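Local coordinates for tyrosine-protein phosphatase YwqE (Bacillus subtilis, PDB 3QY6) that removes phosphate from phosphotyrosine-containing proteins, among them YwqD, YwqF and Ssb, as a manganese-dependent tyrosine phosphatase, at residues 81-86 and 105-110. Numbering follows the deposited sequence.
With FE (Fe (III) ion), chain B.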
# COMPACT_ATOMS: atom_id res chain seq x y z
N ILE A 81 0.90 8.75 1.81
CA ILE A 81 0.47 10.14 1.98
C ILE A 81 -0.78 10.20 2.83
O ILE A 81 -1.88 9.81 2.40
CB ILE A 81 0.31 10.85 0.61
CG1 ILE A 81 1.63 10.86 -0.15
CG2 ILE A 81 -0.25 12.28 0.78
CD1 ILE A 81 1.46 10.96 -1.70
N ARG A 82 -0.63 10.67 4.06
CA ARG A 82 -1.81 10.98 4.84
C ARG A 82 -2.58 12.09 4.14
O ARG A 82 -2.06 13.18 3.87
CB ARG A 82 -1.47 11.35 6.28
CG ARG A 82 -2.69 11.78 7.14
CD ARG A 82 -3.59 10.60 7.63
NE ARG A 82 -2.82 9.52 8.25
CZ ARG A 82 -2.32 9.52 9.49
NH1 ARG A 82 -2.51 10.55 10.30
NH2 ARG A 82 -1.64 8.47 9.91
N ILE A 83 -3.84 11.78 3.84
CA ILE A 83 -4.67 12.64 3.03
C ILE A 83 -4.74 14.05 3.60
O ILE A 83 -4.81 14.23 4.83
CB ILE A 83 -6.08 12.05 2.85
CG1 ILE A 83 -6.85 12.80 1.76
CG2 ILE A 83 -6.86 12.02 4.19
CD1 ILE A 83 -8.11 12.11 1.26
N TYR A 84 -4.64 15.03 2.72
CA TYR A 84 -4.99 16.41 3.05
C TYR A 84 -5.57 17.09 1.83
O TYR A 84 -5.50 16.55 0.71
CB TYR A 84 -3.81 17.20 3.62
CG TYR A 84 -2.59 17.33 2.73
CD1 TYR A 84 -1.74 16.23 2.51
CD2 TYR A 84 -2.24 18.56 2.15
CE1 TYR A 84 -0.60 16.35 1.71
CE2 TYR A 84 -1.10 18.70 1.36
CZ TYR A 84 -0.28 17.59 1.14
OH TYR A 84 0.83 17.71 0.36
N GLY A 85 -6.17 18.26 2.04
CA GLY A 85 -6.91 18.95 0.98
C GLY A 85 -6.12 19.29 -0.28
O GLY A 85 -6.69 19.36 -1.37
N GLU A 86 -4.82 19.48 -0.12
CA GLU A 86 -3.98 20.08 -1.16
C GLU A 86 -3.04 19.08 -1.85
O GLU A 86 -2.00 19.46 -2.38
CB GLU A 86 -3.15 21.23 -0.59
CG GLU A 86 -3.97 22.45 -0.14
CD GLU A 86 -4.85 22.17 1.09
OE1 GLU A 86 -4.30 21.75 2.14
OE2 GLU A 86 -6.08 22.38 0.99
N ILE A 105 -0.97 6.78 -6.80
CA ILE A 105 -0.58 7.48 -5.57
C ILE A 105 -1.14 6.76 -4.35
O ILE A 105 -2.33 6.47 -4.30
CB ILE A 105 -1.20 8.90 -5.48
CG1 ILE A 105 -1.07 9.68 -6.78
CG2 ILE A 105 -0.60 9.68 -4.30
CD1 ILE A 105 -2.12 10.80 -6.89
N LEU A 106 -0.31 6.52 -3.34
CA LEU A 106 -0.81 5.85 -2.14
C LEU A 106 -1.25 6.91 -1.15
O LEU A 106 -0.44 7.71 -0.68
CB LEU A 106 0.25 4.93 -1.55
CG LEU A 106 -0.19 4.06 -0.37
CD1 LEU A 106 -1.17 2.96 -0.81
CD2 LEU A 106 1.06 3.44 0.30
N ILE A 107 -2.55 6.92 -0.89
CA ILE A 107 -3.17 7.87 0.02
C ILE A 107 -3.81 7.19 1.24
O ILE A 107 -4.61 6.25 1.12
CB ILE A 107 -4.21 8.73 -0.74
CG1 ILE A 107 -3.54 9.52 -1.87
CG2 ILE A 107 -4.94 9.68 0.22
CD1 ILE A 107 -4.53 10.04 -2.92
N GLU A 108 -3.46 7.67 2.45
CA GLU A 108 -3.94 7.07 3.68
C GLU A 108 -4.96 7.98 4.40
O GLU A 108 -4.70 9.15 4.61
CB GLU A 108 -2.76 6.85 4.65
CG GLU A 108 -3.15 6.12 5.95
CD GLU A 108 -2.13 6.33 7.07
OE1 GLU A 108 -1.94 5.39 7.88
OE2 GLU A 108 -1.53 7.41 7.12
N PHE A 109 -6.08 7.42 4.80
CA PHE A 109 -7.05 8.16 5.59
C PHE A 109 -6.59 8.17 7.05
O PHE A 109 -5.86 7.27 7.48
CB PHE A 109 -8.45 7.56 5.48
CG PHE A 109 -9.03 7.57 4.08
CD1 PHE A 109 -8.80 8.63 3.20
CD2 PHE A 109 -9.87 6.54 3.68
CE1 PHE A 109 -9.37 8.62 1.92
CE2 PHE A 109 -10.45 6.52 2.41
CZ PHE A 109 -10.20 7.57 1.53
N PRO A 110 -7.01 9.18 7.83
CA PRO A 110 -6.79 9.05 9.28
C PRO A 110 -7.44 7.77 9.80
O PRO A 110 -8.44 7.30 9.23
CB PRO A 110 -7.51 10.28 9.88
CG PRO A 110 -8.00 11.09 8.76
CD PRO A 110 -7.77 10.37 7.45
FE FE B . -0.86 3.55 7.34
O HOH W 1 0.69 1.95 6.39
O HOH W 2 -1.08 3.16 9.50
O HOH W 3 0.51 4.36 8.13
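R82 and E108 meet beside the metal centre, at the C-terminal ends of neighbouring parallel strands in a beta-alpha-beta unit of this TIM-barrel-like metallohydrolase. The carboxylate of E108 suits two positive partners, a metal ion and an arginine: its OE1 binds an iron ion at 2.2 Å, which E80 and H136 also ligate, while OE2 accepts two hydrogen bonds from R82, NE at 2.7 Å and NH2 at 3.0 Å, a side-on salt bridge. Both nitrogens approach OE2 from the same face of the carboxylate, and the guanidinium and carboxylate planes stand 49° apart. The R82 chain, bent at chi2 (77°) and chi3 (49°), brings the guanidinium round edge-on to OE2, with P110 CA over one face. With an alanine at R82, OE2 would probably lose both these donors, and the metal-bound carboxylate would be held less firmly against rotation. Backbone bonds fix the register behind this pair: I81 N to L106 O, E108 N to I81 O and I83 N to E108 O. On the sheet's opposite, apolar face, beta-branched I81, I105 and I107 pack against helices 87-92 and 118-127; I81 CD1 meets I105 CG2 at 3.6 Å. Just past the strand, I83 CB rests on I107 CG2, its CG2 touches P110 CD, and its CD1 lies 3.8 Å from CE1 at the F109 ring edge.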